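Sensor protein (Bacteroides thetaiotaomicron, PDB 2X7X) binds beta-D-fructofuranose through its periplasmic domain, the sensory part of a hybrid two-component system that probably signals as a histidine kinase. Local coordinates at residues A168-D180 and V192-A206. Sequence-based numbering, arbitrary orientation.
With FRU (beta-D-fructofuranose), chain E.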
ATOM      1  N   ALA A 168      27.353   2.926 -13.432  1.00 24.22           N
ATOM      2  CA  ALA A 168      26.502   4.028 -13.895  1.00 23.45           C
ATOM      3  C   ALA A 168      26.314   5.095 -12.820  1.00 23.36           C
ATOM      4  O   ALA A 168      25.488   6.015 -12.956  1.00 23.19           O
ATOM      5  CB  ALA A 168      25.165   3.493 -14.341  1.00 23.23           C
ATOM      6  N   ALA A 169      27.076   4.958 -11.738  1.00 23.21           N
ATOM      7  CA  ALA A 169      27.115   5.963 -10.670  1.00 22.67           C
ATOM      8  C   ALA A 169      25.718   6.365 -10.162  1.00 22.38           C
ATOM      9  O   ALA A 169      25.479   7.520  -9.840  1.00 22.32           O
ATOM     10  CB  ALA A 169      27.917   7.192 -11.133  1.00 22.32           C
ATOM     11  N   TRP A 170      24.809   5.397 -10.086  1.00 22.18           N
ATOM     12  CA  TRP A 170      23.454   5.610  -9.552  1.00 22.28           C
ATOM     13  C   TRP A 170      22.549   6.473 -10.428  1.00 22.09           C
ATOM     14  O   TRP A 170      21.439   6.794 -10.036  1.00 22.72           O
ATOM     15  CB  TRP A 170      23.491   6.191  -8.131  1.00 21.87           C
ATOM     16  CG  TRP A 170      24.194   5.307  -7.143  1.00 22.54           C
ATOM     17  CD1 TRP A 170      25.348   5.589  -6.474  1.00 22.59           C
ATOM     18  CD2 TRP A 170      23.786   3.995  -6.707  1.00 21.53           C
ATOM     19  NE1 TRP A 170      25.686   4.546  -5.648  1.00 22.28           N
ATOM     20  CE2 TRP A 170      24.752   3.550  -5.774  1.00 21.87           C
ATOM     21  CE3 TRP A 170      22.706   3.156  -7.019  1.00 20.10           C
ATOM     22  CZ2 TRP A 170      24.674   2.289  -5.144  1.00 20.41           C
ATOM     23  CZ3 TRP A 170      22.625   1.902  -6.388  1.00 20.33           C
ATOM     24  CH2 TRP A 170      23.607   1.488  -5.456  1.00 19.39           C
ATOM     25  N   GLU A 171      22.999   6.842 -11.612  1.00 22.10           N
ATOM     26  CA  GLU A 171      22.294   7.878 -12.335  1.00 21.94           C
ATOM     27  C   GLU A 171      21.874   7.480 -13.727  1.00 22.03           C
ATOM     28  O   GLU A 171      22.473   6.592 -14.322  1.00 21.84           O
ATOM     29  CB  GLU A 171      23.101   9.177 -12.351  1.00 22.15           C
ATOM     30  CG  GLU A 171      23.365   9.831 -10.985  1.00 21.44           C
ATOM     31  CD  GLU A 171      22.163   9.897 -10.069  1.00 23.38           C
ATOM     32  OE1 GLU A 171      22.350   9.664  -8.857  1.00 24.75           O
ATOM     33  OE2 GLU A 171      21.033  10.200 -10.524  1.00 25.02           O
ATOM     34  N   ARG A 172      20.836   8.147 -14.226  1.00 22.74           N
ATOM     35  CA  ARG A 172      20.235   7.870 -15.543  1.00 23.86           C
ATOM     36  C   ARG A 172      21.140   8.248 -16.723  1.00 24.02           C
ATOM     37  O   ARG A 172      21.201   7.542 -17.714  1.00 23.89           O
ATOM     38  CB  ARG A 172      18.845   8.535 -15.615  1.00 24.30           C
ATOM     39  CG  ARG A 172      18.616   9.543 -16.714  1.00 26.70           C
ATOM     40  CD  ARG A 172      17.738   9.011 -17.821  1.00 29.98           C
ATOM     41  NE  ARG A 172      16.335   9.098 -17.441  1.00 33.30           N
ATOM     42  CZ  ARG A 172      15.309   8.991 -18.289  1.00 34.13           C
ATOM     43  NH1 ARG A 172      15.515   8.805 -19.595  1.00 31.38           N
ATOM     44  NH2 ARG A 172      14.069   9.077 -17.816  1.00 34.31           N
ATOM     45  N   GLY A 173      21.861   9.357 -16.581  1.00 24.97           N
ATOM     46  CA  GLY A 173      22.805   9.822 -17.581  1.00 25.13           C
ATOM     47  C   GLY A 173      23.810   8.781 -18.021  1.00 25.33           C
ATOM     48  O   GLY A 173      23.777   8.366 -19.166  1.00 25.95           O
ATOM     49  N   PRO A 174      24.719   8.360 -17.121  1.00 25.49           N
ATOM     50  CA  PRO A 174      25.700   7.317 -17.474  1.00 25.76           C
ATOM     51  C   PRO A 174      25.058   5.990 -17.894  1.00 26.18           C
ATOM     52  O   PRO A 174      25.591   5.282 -18.760  1.00 26.57           O
ATOM     53  CB  PRO A 174      26.506   7.148 -16.180  1.00 25.62           C
ATOM     54  CG  PRO A 174      26.380   8.466 -15.487  1.00 24.40           C
ATOM     55  CD  PRO A 174      24.976   8.908 -15.776  1.00 25.37           C
ATOM     56  N   ALA A 175      23.911   5.670 -17.305  1.00 26.54           N
ATOM     57  CA  ALA A 175      23.148   4.485 -17.701  1.00 26.80           C
ATOM     58  C   ALA A 175      22.860   4.469 -19.203  1.00 26.91           C
ATOM     59  O   ALA A 175      23.086   3.457 -19.874  1.00 26.59           O
ATOM     60  CB  ALA A 175      21.841   4.378 -16.885  1.00 26.58           C
ATOM     61  N   GLU A 176      22.390   5.596 -19.732  1.00 27.53           N
ATOM     62  CA  GLU A 176      22.040   5.682 -21.158  1.00 28.37           C
ATOM     63  C   GLU A 176      23.222   5.458 -22.090  1.00 28.36           C
ATOM     64  O   GLU A 176      23.135   4.663 -23.030  1.00 28.37           O
ATOM     65  CB  GLU A 176      21.391   7.011 -21.468  1.00 28.83           C
ATOM     66  CG  GLU A 176      20.012   7.157 -20.894  1.00 31.03           C
ATOM     67  CD  GLU A 176      19.279   8.314 -21.499  1.00 35.10           C
ATOM     68  OE1 GLU A 176      19.954   9.248 -21.986  1.00 37.36           O
ATOM     69  OE2 GLU A 176      18.031   8.295 -21.501  1.00 38.19           O
ATOM     70  N   ILE A 177      24.333   6.141 -21.815  1.00 28.30           N
ATOM     71  CA  ILE A 177      25.541   5.959 -22.605  1.00 28.07           C
ATOM     72  C   ILE A 177      25.994   4.516 -22.528  1.00 27.92           C
ATOM     73  O   ILE A 177      26.191   3.873 -23.545  1.00 27.82           O
ATOM     74  CB  ILE A 177      26.671   6.897 -22.144  1.00 28.37           C
ATOM     75  CG1 ILE A 177      26.218   8.359 -22.256  1.00 29.00           C
ATOM     76  CG2 ILE A 177      27.972   6.634 -22.922  1.00 27.71           C
ATOM     77  CD1 ILE A 177      25.785   8.749 -23.646  1.00 30.94           C
ATOM     78  N   GLU A 178      26.141   3.998 -21.317  1.00 28.04           N
ATOM     79  CA  GLU A 178      26.645   2.628 -21.157  1.00 27.77           C
ATOM     80  C   GLU A 178      25.743   1.596 -21.845  1.00 27.80           C
ATOM     81  O   GLU A 178      26.246   0.692 -22.523  1.00 27.93           O
ATOM     82  CB  GLU A 178      26.873   2.305 -19.687  1.00 27.37           C
ATOM     83  CG  GLU A 178      28.038   3.057 -19.103  1.00 26.91           C
ATOM     84  CD  GLU A 178      27.920   3.237 -17.610  1.00 29.13           C
ATOM     85  OE1 GLU A 178      26.945   2.719 -17.020  1.00 29.97           O
ATOM     86  OE2 GLU A 178      28.800   3.905 -17.016  1.00 28.22           O
ATOM     87  N   MET A 179      24.421   1.752 -21.708  1.00 27.52           N
ATOM     88  CA  MET A 179      23.477   0.854 -22.383  1.00 27.33           C
ATOM     89  C   MET A 179      23.607   0.931 -23.914  1.00 27.79           C
ATOM     90  O   MET A 179      23.452  -0.088 -24.600  1.00 27.65           O
ATOM     91  CB  MET A 179      22.039   1.125 -21.940  1.00 26.73           C
ATOM     92  CG  MET A 179      21.033   0.090 -22.395  1.00 26.11           C
ATOM     93  SD  MET A 179      21.319  -1.578 -21.726  1.00 26.87           S
ATOM     94  CE  MET A 179      20.399  -2.565 -22.906  1.00 25.74           C
ATOM     95  N   ASP A 180      23.883   2.132 -24.436  1.00 28.40           N
ATOM     96  CA  ASP A 180      24.131   2.335 -25.858  1.00 28.89           C
ATOM     97  C   ASP A 180      25.269   1.463 -26.289  1.00 29.09           C
ATOM     98  O   ASP A 180      25.170   0.746 -27.275  1.00 29.31           O
ATOM     99  CB  ASP A 180      24.534   3.768 -26.140  1.00 29.45           C
ATOM    100  CG  ASP A 180      23.382   4.633 -26.551  1.00 31.07           C
ATOM    101  OD1 ASP A 180      22.221   4.184 -26.517  1.00 34.93           O
ATOM    102  OD2 ASP A 180      23.641   5.790 -26.910  1.00 33.05           O
ATOM    103  N   VAL A 192      17.998  -6.497 -18.392  1.00 19.32           N
ATOM    104  CA  VAL A 192      18.807  -5.430 -17.816  1.00 18.20           C
ATOM    105  C   VAL A 192      18.587  -5.442 -16.315  1.00 18.16           C
ATOM    106  O   VAL A 192      17.450  -5.385 -15.847  1.00 18.51           O
ATOM    107  CB  VAL A 192      18.421  -4.039 -18.431  1.00 17.82           C
ATOM    108  CG1 VAL A 192      19.289  -2.917 -17.878  1.00 14.97           C
ATOM    109  CG2 VAL A 192      18.540  -4.110 -19.941  1.00 17.01           C
ATOM    110  N   TYR A 193      19.678  -5.543 -15.571  1.00 18.17           N
ATOM    111  CA  TYR A 193      19.652  -5.383 -14.123  1.00 18.10           C
ATOM    112  C   TYR A 193      20.235  -4.026 -13.824  1.00 18.67           C
ATOM    113  O   TYR A 193      21.428  -3.809 -14.033  1.00 18.53           O
ATOM    114  CB  TYR A 193      20.498  -6.461 -13.458  1.00 17.65           C
ATOM    115  CG  TYR A 193      20.704  -6.329 -11.954  1.00 17.25           C
ATOM    116  CD1 TYR A 193      19.830  -5.570 -11.144  1.00 16.07           C
ATOM    117  CD2 TYR A 193      21.756  -7.009 -11.335  1.00 15.22           C
ATOM    118  CE1 TYR A 193      20.024  -5.480  -9.765  1.00 14.99           C
ATOM    119  CE2 TYR A 193      21.961  -6.929  -9.967  1.00 14.41           C
ATOM    120  CZ  TYR A 193      21.105  -6.175  -9.184  1.00 15.86           C
ATOM    121  OH  TYR A 193      21.346  -6.129  -7.829  1.00 15.19           O
ATOM    122  N   ALA A 194      19.391  -3.118 -13.340  1.00 18.92           N
ATOM    123  CA  ALA A 194      19.810  -1.766 -12.997  1.00 19.09           C
ATOM    124  C   ALA A 194      19.780  -1.625 -11.486  1.00 19.64           C
ATOM    125  O   ALA A 194      18.804  -2.024 -10.847  1.00 19.82           O
ATOM    126  CB  ALA A 194      18.874  -0.765 -13.645  1.00 19.17           C
ATOM    127  N   HIS A 195      20.838  -1.060 -10.910  1.00 20.22           N
ATOM    128  CA  HIS A 195      20.962  -0.970  -9.443  1.00 20.79           C
ATOM    129  C   HIS A 195      19.995   0.017  -8.799  1.00 21.06           C
ATOM    130  O   HIS A 195      19.749  -0.058  -7.600  1.00 21.39           O
ATOM    131  CB  HIS A 195      22.409  -0.681  -9.009  1.00 20.85           C
ATOM    132  CG  HIS A 195      23.320  -1.877  -9.067  1.00 21.41           C
ATOM    133  ND1 HIS A 195      24.498  -1.951  -8.344  1.00 21.18           N
ATOM    134  CD2 HIS A 195      23.221  -3.045  -9.747  1.00 19.59           C
ATOM    135  CE1 HIS A 195      25.085  -3.110  -8.583  1.00 21.33           C
ATOM    136  NE2 HIS A 195      24.335  -3.787  -9.438  1.00 21.90           N
ATOM    137  N   ASN A 196      19.447   0.948  -9.574  1.00 21.23           N
ATOM    138  CA  ASN A 196      18.311   1.713  -9.070  1.00 21.60           C
ATOM    139  C   ASN A 196      17.312   2.112 -10.140  1.00 21.73           C
ATOM    140  O   ASN A 196      17.536   1.876 -11.329  1.00 21.80           O
ATOM    141  CB  ASN A 196      18.740   2.909  -8.204  1.00 21.17           C
ATOM    142  CG  ASN A 196      19.293   4.085  -9.014  1.00 22.92           C
ATOM    143  OD1 ASN A 196      19.414   4.052 -10.255  1.00 22.20           O
ATOM    144  ND2 ASN A 196      19.630   5.148  -8.296  1.00 22.57           N
ATOM    145  N   ASP A 197      16.220   2.731  -9.695  1.00 22.31           N
ATOM    146  CA  ASP A 197      15.111   3.138 -10.559  1.00 22.07           C
ATOM    147  C   ASP A 197      15.401   4.435 -11.283  1.00 22.36           C
ATOM    148  O   ASP A 197      14.495   4.999 -11.892  1.00 23.21           O
ATOM    149  CB  ASP A 197      13.831   3.323  -9.739  1.00 21.91           C
ATOM    150  CG  ASP A 197      13.336   2.036  -9.115  1.00 21.88           C
ATOM    151  OD1 ASP A 197      13.688   0.933  -9.589  1.00 22.71           O
ATOM    152  OD2 ASP A 197      12.573   2.123  -8.139  1.00 22.91           O
ATOM    153  N   ARG A 198      16.632   4.937 -11.185  1.00 22.19           N
ATOM    154  CA  ARG A 198      17.063   6.069 -12.004  1.00 21.71           C
ATOM    155  C   ARG A 198      17.952   5.549 -13.150  1.00 22.03           C
ATOM    156  O   ARG A 198      17.838   5.989 -14.297  1.00 21.95           O
ATOM    157  CB  ARG A 198      17.792   7.114 -11.169  1.00 21.50           C
ATOM    158  CG  ARG A 198      16.888   7.887 -10.189  1.00 21.90           C
ATOM    159  CD  ARG A 198      17.604   9.114  -9.544  1.00 20.95           C
ATOM    160  NE  ARG A 198      18.924   8.804  -8.949  1.00 19.17           N
ATOM    161  CZ  ARG A 198      19.106   8.167  -7.790  1.00 17.09           C
ATOM    162  NH1 ARG A 198      18.072   7.731  -7.070  1.00 12.29           N
ATOM    163  NH2 ARG A 198      20.341   7.946  -7.363  1.00 16.04           N
ATOM    164  N   ILE A 199      18.823   4.590 -12.839  1.00 21.33           N
ATOM    165  CA  ILE A 199      19.535   3.858 -13.872  1.00 20.61           C
ATOM    166  C   ILE A 199      18.538   3.224 -14.867  1.00 20.75           C
ATOM    167  O   ILE A 199      18.702   3.335 -16.091  1.00 20.75           O
ATOM    168  CB  ILE A 199      20.484   2.806 -13.245  1.00 19.93           C
ATOM    169  CG1 ILE A 199      21.659   3.513 -12.556  1.00 20.73           C
ATOM    170  CG2 ILE A 199      21.018   1.863 -14.276  1.00 19.12           C
ATOM    171  CD1 ILE A 199      22.350   2.715 -11.467  1.00 18.27           C
ATOM    172  N   ALA A 200      17.491   2.606 -14.336  1.00 20.78           N
ATOM    173  CA  ALA A 200      16.572   1.795 -15.147  1.00 21.10           C
ATOM    174  C   ALA A 200      15.920   2.505 -16.347  1.00 21.22           C
ATOM    175  O   ALA A 200      16.031   2.019 -17.472  1.00 21.25           O
ATOM    176  CB  ALA A 200      15.532   1.109 -14.269  1.00 20.97           C
ATOM    177  N   PRO A 201      15.256   3.656 -16.125  1.00 21.52           N
ATOM    178  CA  PRO A 201      14.655   4.334 -17.298  1.00 21.90           C
ATOM    179  C   PRO A 201      15.678   4.792 -18.355  1.00 22.35           C
ATOM    180  O   PRO A 201      15.328   4.969 -19.530  1.00 22.68           O
ATOM    181  CB  PRO A 201      13.925   5.543 -16.699  1.00 21.91           C
ATOM    182  CG  PRO A 201      14.432   5.670 -15.284  1.00 21.91           C
ATOM    183  CD  PRO A 201      14.961   4.345 -14.857  1.00 21.41           C
ATOM    184  N   GLY A 202      16.929   4.964 -17.942  1.00 22.15           N
ATOM    185  CA  GLY A 202      17.967   5.404 -18.845  1.00 22.15           C
ATOM    186  C   GLY A 202      18.329   4.297 -19.802  1.00 22.46           C
ATOM    187  O   GLY A 202      18.488   4.524 -21.003  1.00 22.57           O
ATOM    188  N   ALA A 203      18.464   3.092 -19.260  1.00 22.27           N
ATOM    189  CA  ALA A 203      18.780   1.932 -20.061  1.00 22.29           C
ATOM    190  C   ALA A 203      17.617   1.639 -21.007  1.00 22.55           C
ATOM    191  O   ALA A 203      17.827   1.257 -22.163  1.00 22.17           O
ATOM    192  CB  ALA A 203      19.037   0.738 -19.166  1.00 21.88           C
ATOM    193  N   TYR A 204      16.402   1.828 -20.496  1.00 22.81           N
ATOM    194  CA  TYR A 204      15.196   1.540 -21.236  1.00 23.61           C
ATOM    195  C   TYR A 204      15.092   2.474 -22.427  1.00 24.10           C
ATOM    196  O   TYR A 204      14.780   2.039 -23.548  1.00 24.02           O
ATOM    197  CB  TYR A 204      13.968   1.688 -20.347  1.00 23.58           C
ATOM    198  CG  TYR A 204      12.667   1.489 -21.093  1.00 24.45           C
ATOM    199  CD1 TYR A 204      12.065   0.221 -21.168  1.00 24.76           C
ATOM    200  CD2 TYR A 204      12.023   2.567 -21.718  1.00 23.97           C
ATOM    201  CE1 TYR A 204      10.860   0.031 -21.843  1.00 24.60           C
ATOM    202  CE2 TYR A 204      10.828   2.387 -22.402  1.00 23.79           C
ATOM    203  CZ  TYR A 204      10.253   1.119 -22.465  1.00 26.31           C
ATOM    204  OH  TYR A 204       9.065   0.941 -23.160  1.00 29.30           O
ATOM    205  N   GLN A 205      15.369   3.752 -22.184  1.00 24.34           N
ATOM    206  CA  GLN A 205      15.333   4.734 -23.246  1.00 24.72           C
ATOM    207  C   GLN A 205      16.426   4.469 -24.293  1.00 24.41           C
ATOM    208  O   GLN A 205      16.230   4.718 -25.492  1.00 24.54           O
ATOM    209  CB  GLN A 205      15.397   6.144 -22.685  1.00 24.88           C
ATOM    210  CG  GLN A 205      15.442   7.189 -23.750  1.00 27.94           C
ATOM    211  CD  GLN A 205      14.534   8.345 -23.461  1.00 33.36           C
ATOM    212  OE1 GLN A 205      14.811   9.173 -22.576  1.00 36.41           O
ATOM    213  NE2 GLN A 205      13.444   8.435 -24.218  1.00 32.92           N
ATOM    214  N   ALA A 206      17.556   3.924 -23.865  1.00 23.68           N
ATOM    215  CA  ALA A 206      18.544   3.513 -24.832  1.00 23.63           C
ATOM    216  C   ALA A 206      17.978   2.398 -25.724  1.00 23.96           C
ATOM    217  O   ALA A 206      18.216   2.388 -26.933  1.00 23.76           O
ATOM    218  CB  ALA A 206      19.816   3.081 -24.148  1.00 23.30           C
TER
HETATM  219  C1  FRU E1335      19.606   7.224  -3.330  1.00 24.07           C
HETATM  220  C2  FRU E1335      20.221   6.014  -4.009  1.00 22.70           C
HETATM  221  C3  FRU E1335      19.180   4.945  -4.331  1.00 21.51           C
HETATM  222  C4  FRU E1335      19.937   3.664  -4.039  1.00 21.98           C
HETATM  223  C5  FRU E1335      20.726   4.069  -2.801  1.00 22.73           C
HETATM  224  C6  FRU E1335      21.980   3.241  -2.528  1.00 23.46           C
HETATM  225  O1  FRU E1335      20.521   8.316  -3.375  1.00 24.20           O
HETATM  226  O2  FRU E1335      20.925   6.457  -5.174  1.00 22.07           O
HETATM  227  O3  FRU E1335      18.681   5.035  -5.674  1.00 19.62           O
HETATM  228  O4  FRU E1335      19.073   2.544  -3.821  1.00 21.48           O
HETATM  229  O5  FRU E1335      21.133   5.406  -3.103  1.00 23.02           O
HETATM  230  O6  FRU E1335      22.557   3.644  -1.269  1.00 24.64           O
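Arg198 holds a carboxylate and a sugar with the same guanidinium group: it grips Glu171 side-on with NE and NH2, and the same NH2 also binds fructose, a clear case of a ligand-binding charge oriented by a second-shell partner. Arg198 NE donates to Glu171 OE2 at 3.0 Å, on its syn side but well out of the carboxylate plane, and NH2 reaches Glu171 OE1 from above that plane, the two flat groups being turned 23° apart. Arg198 NH2 also gives a nearly straight bond to fructose O2 at 2.7 Å, and NH1 a weak one to O3. The Arg198 chain is extended at chi2 and then bends at chi3, which swings the guanidinium toward Glu171 and the sugar. A leucine here would probably leave the Glu171 carboxylate without its mate and fructose O2 without a charged donor. Asn196 works alongside: ND2 bonds both fructose O3 and Trp170 O (3.0 Å), while OD1 accepts from Ile199 N at 2.7 Å in an Asx motif, which fixes the amide's rotation. One face of the Trp170 indole lies against fructose C6, and its edge meets His195 O.

Farther from the sugar, Ala175 CB rests on Ile199 CG2, and Gly202 faces helix 172-185 at the close approach. With CG anti to the backbone N (chi1 -170°), Met179 lays its CG on Ala203 and Ala206 and carries CE to Val192 CG2. The flank beside this apolar side is polar: Arg172 NH1 makes a salt bridge to Glu176 OE2 and a weak hydrogen bond to Gln205 OE1, with Pro201 CB over one guanidinium face. Helices 172-185 and 199-209 run roughly parallel, their segment axes 7.3 Å apart at 34°. Both belong to the lobe of the periplasmic-binding-protein fold built on the mixed sheet, where strand 191-194 lies between strands 128-135 and 217-220; Ile199 also touches Leu134, and Trp170 packs on helix 141-155.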